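PDB 1UWW: endoglucanase from Bacillus akibai, which hydrolyses internal (1->4)-beta-D-glucosidic linkages in cellulose, lichenin and cereal beta-D-glucans, and is represented here by its family 28 carbohydrate-binding module, which is specific for non-crystalline cellulose. Local coordinates for residues A[130-133]-A[134-137]; A[156-159]-A[160-163]. One frame throughout, in Å; residues are numbered along the deposited sequence.

Contacts 1 and 2 lie in two crossover loops of one beta sandwich, the carbohydrate-binding module, on opposite sides of its centre. Contact 1 comes first along the chain, in the loop that leaves strand 120-129 of the five-stranded antiparallel sheet for strand 138-139 of the six-stranded one. Contact 2 follows in the return connection, from strand 142-150 back to strand 165-173. Their centres are about 36 Å apart, and their nearest atoms about 27 Å, so the two do not touch. Both loops nevertheless reach the second subunit, Glu132 in contact 1 and Asn156 in contact 2 each making a hydrogen bond to it.

Contact 1: A[130-133]-A[134-137]. Unlike the reference sequence in segment 134-137: Ala136 (reference Pro).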
ATOM      1  N   PHE A 130     -10.556  -3.094  10.118  1.00 18.51           N
ATOM      2  CA  PHE A 130     -11.441  -2.859  11.281  1.00 19.25           C
ATOM      3  C   PHE A 130     -12.583  -3.853  11.354  1.00 20.09           C
ATOM      4  O   PHE A 130     -13.221  -4.000  12.408  1.00 21.80           O
ATOM      5  CB  PHE A 130     -11.946  -1.420  11.310  1.00 19.04           C
ATOM      6  CG  PHE A 130     -10.835  -0.396  11.479  1.00 18.71           C
ATOM      7  CD1 PHE A 130     -10.017  -0.435  12.607  1.00 20.59           C
ATOM      8  CD2 PHE A 130     -10.588   0.556  10.545  1.00 19.88           C
ATOM      9  CE1 PHE A 130      -8.988   0.488  12.772  1.00 21.37           C
ATOM     10  CE2 PHE A 130      -9.571   1.486  10.719  1.00 19.09           C
ATOM     11  CZ  PHE A 130      -8.774   1.437  11.846  1.00 20.96           C
ATOM     12  N   ASP A 131     -12.828  -4.582  10.275  1.00 20.51           N
ATOM     13  CA  ASP A 131     -13.844  -5.619  10.322  1.00 21.89           C
ATOM     14  C   ASP A 131     -13.338  -6.875  10.979  1.00 22.93           C
ATOM     15  O   ASP A 131     -14.121  -7.805  11.228  1.00 25.22           O
ATOM     16  CB  ASP A 131     -14.329  -5.960   8.916  1.00 21.78           C
ATOM     17  CG  ASP A 131     -15.013  -4.807   8.263  1.00 22.24           C
ATOM     18  OD1 ASP A 131     -15.823  -4.115   8.945  1.00 25.56           O
ATOM     19  OD2 ASP A 131     -14.767  -4.478   7.089  1.00 23.26           O
ATOM     20  N   GLU A 132     -12.036  -6.926  11.252  1.00 23.48           N
ATOM     21  CA  GLU A 132     -11.412  -8.092  11.846  1.00 24.64           C
ATOM     22  C   GLU A 132     -10.949  -7.834  13.300  1.00 24.04           C
ATOM     23  O   GLU A 132     -10.095  -8.567  13.802  1.00 25.03           O
ATOM     24  CB  GLU A 132     -10.216  -8.548  10.989  1.00 23.92           C
ATOM     25  CG  GLU A 132     -10.520  -8.775   9.508  1.00 28.72           C
ATOM     26  CD  GLU A 132     -11.061 -10.132   9.216  1.00 31.19           C
ATOM     27  OE1 GLU A 132     -11.068 -11.012  10.122  1.00 32.23           O
ATOM     28  OE2 GLU A 132     -11.492 -10.317   8.063  1.00 31.22           O
ATOM     29  N   LEU A 133     -11.476  -6.814  13.977  1.00 24.80           N
ATOM     30  CA  LEU A 133     -11.065  -6.539  15.375  1.00 25.42           C
ATOM     31  C   LEU A 133     -11.299  -7.680  16.374  1.00 27.15           C
ATOM     32  O   LEU A 133     -10.541  -7.855  17.343  1.00 26.69           O
ATOM     33  CB  LEU A 133     -11.737  -5.263  15.884  1.00 25.05           C
ATOM     34  CG  LEU A 133     -11.273  -3.959  15.256  1.00 26.20           C
ATOM     35  CD1 LEU A 133     -12.110  -2.806  15.760  1.00 28.02           C
ATOM     36  CD2 LEU A 133      -9.808  -3.713  15.542  1.00 27.00           C
ATOM     37  N   GLU A 134     -12.331  -8.463  16.141  1.00 28.77           N
ATOM     38  CA  GLU A 134     -12.683  -9.562  17.037  1.00 30.37           C
ATOM     39  C   GLU A 134     -11.605 -10.663  17.008  1.00 30.88           C
ATOM     40  O   GLU A 134     -11.472 -11.418  17.975  1.00 32.40           O
ATOM     41  CB  GLU A 134     -14.074 -10.097  16.653  1.00 30.97           C
ATOM     42  CG  GLU A 134     -14.192 -10.546  15.200  1.00 35.73           C
ATOM     43  CD  GLU A 134     -14.638  -9.462  14.210  1.00 39.96           C
ATOM     44  OE1 GLU A 134     -14.544  -8.233  14.499  1.00 43.28           O
ATOM     45  OE2 GLU A 134     -15.086  -9.853  13.111  1.00 43.61           O
ATOM     46  N   GLU A 135     -10.818 -10.714  15.928  1.00 30.13           N
ATOM     47  CA  GLU A 135      -9.706 -11.670  15.753  1.00 30.48           C
ATOM     48  C   GLU A 135      -8.329 -11.125  16.167  1.00 29.26           C
ATOM     49  O   GLU A 135      -7.352 -11.875  16.193  1.00 29.91           O
ATOM     50  CB  GLU A 135      -9.612 -12.132  14.283  1.00 30.90           C
ATOM     51  CG  GLU A 135     -10.619 -13.202  13.860  1.00 35.34           C
ATOM     52  CD  GLU A 135     -12.040 -12.691  13.710  1.00 39.06           C
ATOM     53  OE1 GLU A 135     -12.246 -11.632  13.059  1.00 42.16           O
ATOM     54  OE2 GLU A 135     -12.960 -13.354  14.248  1.00 43.38           O
ATOM     55  N   ALA A 136      -8.241  -9.824  16.444  1.00 27.57           N
ATOM     56  CA  ALA A 136      -6.983  -9.170  16.795  1.00 26.64           C
ATOM     57  C   ALA A 136      -6.621  -9.425  18.244  1.00 26.53           C
ATOM     58  O   ALA A 136      -7.488  -9.665  19.073  1.00 26.53           O
ATOM     59  CB  ALA A 136      -7.087  -7.648  16.551  1.00 26.39           C
ATOM     60  N   ASN A 137      -5.334  -9.349  18.548  1.00 26.68           N
ATOM     61  CA  ASN A 137      -4.893  -9.390  19.930  1.00 26.87           C
ATOM     62  C   ASN A 137      -5.348  -8.159  20.675  1.00 26.35           C
ATOM     63  O   ASN A 137      -5.111  -7.057  20.225  1.00 25.59           O
ATOM     64  CB  ASN A 137      -3.384  -9.501  19.988  1.00 27.96           C
ATOM     65  CG  ASN A 137      -2.904 -10.858  19.560  1.00 31.66           C
ATOM     66  OD1 ASN A 137      -3.555 -11.875  19.832  1.00 36.61           O
ATOM     67  ND2 ASN A 137      -1.782 -10.889  18.865  1.00 36.66           N
TER
HETATM   68  O   HOH W   1     -10.014  -8.949  19.740  1.00 32.25           O
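Glu135 folds back over Glu132 at the outer side of a tight turn. Its CB sits 3.6 Å from Glu132 O, the same carbonyl oxygen that accepts the bond from Glu135 N (3.1 Å, N-H...O 145°). The chain then bends at CG (chi2 73°), which swings CD round toward the Glu132 carboxylate, 4.1 Å from Glu132 OE1. At the tip, Glu135 OE1 comes to 3.2 Å from Glu132 OE1, the two carboxylate planes turned 72° apart. Two like charges this close would be expected to raise the proton affinity of the pair. The other Glu132 oxygen, OE2, is tied down by the backbone N of Gly103 of the second subunit, yet also lies close to Asp131 OD2 of that subunit, another like charge. One residue on, Ala136 N bonds to Leu133 O at 3.2 Å, giving two successive i to i+3 backbone bonds that coil the loop. This coil belongs to the link between the two sheets of the beta sandwich, after strand 120-129. Leu133 and Ala136 form its inner side, where both side chains rest on Tyr143 and Tyr145 of strand 142-150; Leu133 N is buried here without a partner. A water 2.7 Å from both Leu133 O and Ala136 O can donate to them, though it has more acceptors in reach than protons. Outside, Glu134 bends back over the preceding backbone, its OE2 2.9 Å from Asp131 O, both acceptors.

Contact 2: A[156-159]-A[160-163]; sequences NIQD and DTLL
With chi1 of Thr161 at -61°, OG1 stands beside the residue's own backbone N and faces back toward Gln158. There it accepts a nearly straight bond from Gln158 N (2.8 Å, N-H...O 162°). In Asp160, chi1 of 72° sets the carboxylate between N and the carbonyl carbon, and it runs alongside the extended Gln158 chain, pointing the same way. A water joins the three polar ends: it donates to Gln158 OE1 (2.6 Å) and Asp160 OD1 (2.7 Å), and takes the proton of Thr161 OG1. The hydroxyl is thus fixed in rotation, accepting from backbone and donating to water. The backbone closes through Thr161 N to Gln158 O at 3.2 Å, while a second water spans Gln158 O and Thr161 O. Beneath, the side chains of Ile157 and Leu163 cross at about a right angle, Ile157 CG2 touching Leu163 CD2 at 3.8 Å. Asp159 sends OD1 into salt bridges with Arg152 of its own connection and Arg83 of the loop before strand 88-97. Gln158 to Thr161 form a type I beta turn, its fourth residue also gripping the N-H of the first through a side-chain hydroxyl, within a sheet-to-sheet loop of the beta sandwich.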
ATOM      1  N   ASN A 156      16.106   1.060  -4.329  1.00 24.19           N
ATOM      2  CA  ASN A 156      16.714   2.360  -4.631  1.00 25.65           C
ATOM      3  C   ASN A 156      17.422   2.987  -3.447  1.00 24.93           C
ATOM      4  O   ASN A 156      17.690   4.193  -3.428  1.00 26.87           O
ATOM      5  CB  ASN A 156      15.679   3.330  -5.181  1.00 26.25           C
ATOM      6  CG  ASN A 156      15.621   3.313  -6.687  1.00 29.78           C
ATOM      7  OD1 ASN A 156      16.657   3.247  -7.371  1.00 34.78           O
ATOM      8  ND2 ASN A 156      14.423   3.395  -7.212  1.00 29.49           N
ATOM      9  N   ILE A 157      17.712   2.174  -2.438  1.00 22.62           N
ATOM     10  CA  ILE A 157      18.681   2.564  -1.425  1.00 22.17           C
ATOM     11  C   ILE A 157      19.691   1.446  -1.301  1.00 21.54           C
ATOM     12  O   ILE A 157      19.475   0.340  -1.757  1.00 22.38           O
ATOM     13  CB  ILE A 157      18.045   2.879  -0.032  1.00 21.23           C
ATOM     14  CG1 ILE A 157      17.442   1.622   0.595  1.00 21.42           C
ATOM     15  CG2 ILE A 157      17.025   4.040  -0.121  1.00 22.51           C
ATOM     16  CD1 ILE A 157      16.791   1.838   1.932  1.00 22.51           C
ATOM     17  N   GLN A 158      20.807   1.780  -0.674  1.00 20.26           N
ATOM     18  CA  GLN A 158      21.826   0.814  -0.291  1.00 19.72           C
ATOM     19  C   GLN A 158      21.934   0.799   1.218  1.00 19.69           C
ATOM     20  O   GLN A 158      21.316   1.612   1.909  1.00 19.12           O
ATOM     21  CB  GLN A 158      23.134   1.250  -0.905  1.00 19.53           C
ATOM     22  CG  GLN A 158      23.056   1.215  -2.415  1.00 21.38           C
ATOM     23  CD  GLN A 158      24.217   1.834  -3.085  1.00 23.32           C
ATOM     24  OE1 GLN A 158      24.761   2.852  -2.629  1.00 25.96           O
ATOM     25  NE2 GLN A 158      24.590   1.247  -4.209  1.00 23.93           N
ATOM     26  N   ASP A 159      22.714  -0.124   1.758  1.00 18.61           N
ATOM     27  CA  ASP A 159      22.779  -0.271   3.203  1.00 18.85           C
ATOM     28  C   ASP A 159      23.384   0.929   3.904  1.00 19.37           C
ATOM     29  O   ASP A 159      23.091   1.172   5.075  1.00 21.11           O
ATOM     30  CB  ASP A 159      23.549  -1.542   3.570  1.00 17.86           C
ATOM     31  CG  ASP A 159      22.783  -2.816   3.252  1.00 20.65           C
ATOM     32  OD1 ASP A 159      21.604  -2.741   2.802  1.00 20.03           O
ATOM     33  OD2 ASP A 159      23.266  -3.962   3.455  1.00 21.52           O
ATOM     34  N   ASP A 160      24.197   1.708   3.210  1.00 19.06           N
ATOM     35  CA  ASP A 160      24.812   2.910   3.767  1.00 19.33           C
ATOM     36  C   ASP A 160      24.181   4.236   3.294  1.00 19.31           C
ATOM     37  O   ASP A 160      24.661   5.310   3.622  1.00 20.98           O
ATOM     38  CB  ASP A 160      26.334   2.924   3.521  1.00 19.20           C
ATOM     39  CG  ASP A 160      26.715   3.171   2.072  1.00 22.66           C
ATOM     40  OD1 ASP A 160      25.866   3.205   1.153  1.00 20.64           O
ATOM     41  OD2 ASP A 160      27.925   3.331   1.774  1.00 23.97           O
ATOM     42  N   THR A 161      23.100   4.169   2.533  1.00 20.04           N
ATOM     43  CA  THR A 161      22.436   5.395   2.065  1.00 20.28           C
ATOM     44  C   THR A 161      21.868   6.212   3.230  1.00 19.77           C
ATOM     45  O   THR A 161      21.108   5.675   4.049  1.00 19.95           O
ATOM     46  CB  THR A 161      21.287   5.043   1.146  1.00 20.10           C
ATOM     47  OG1 THR A 161      21.783   4.328   0.012  1.00 22.06           O
ATOM     48  CG2 THR A 161      20.594   6.305   0.596  1.00 21.37           C
ATOM     49  N   LEU A 162      22.186   7.494   3.305  1.00 20.64           N
ATOM     50  CA  LEU A 162      21.632   8.381   4.317  1.00 20.66           C
ATOM     51  C   LEU A 162      20.178   8.650   3.958  1.00 19.95           C
ATOM     52  O   LEU A 162      19.871   9.175   2.901  1.00 20.12           O
ATOM     53  CB  LEU A 162      22.411   9.685   4.414  1.00 21.34           C
ATOM     54  CG  LEU A 162      23.827   9.496   4.961  1.00 24.05           C
ATOM     55  CD1 LEU A 162      24.617  10.797   4.737  1.00 26.54           C
ATOM     56  CD2 LEU A 162      23.847   9.102   6.404  1.00 24.18           C
ATOM     57  N   LEU A 163      19.275   8.289   4.862  1.00 18.73           N
ATOM     58  CA  LEU A 163      17.847   8.361   4.608  1.00 19.14           C
ATOM     59  C   LEU A 163      17.226   9.691   5.049  1.00 18.57           C
ATOM     60  O   LEU A 163      16.116  10.016   4.603  1.00 17.61           O
ATOM     61  CB  LEU A 163      17.157   7.172   5.287  1.00 18.19           C
ATOM     62  CG  LEU A 163      17.639   5.796   4.800  1.00 18.08           C
ATOM     63  CD1 LEU A 163      17.054   4.678   5.673  1.00 18.95           C
ATOM     64  CD2 LEU A 163      17.288   5.601   3.343  1.00 20.76           C
TER
HETATM   65  O   HOH W   2      20.080   3.055   4.069  1.00 19.40           O
HETATM   66  O   HOH W   3      24.705   4.688  -0.728  1.00 34.06           O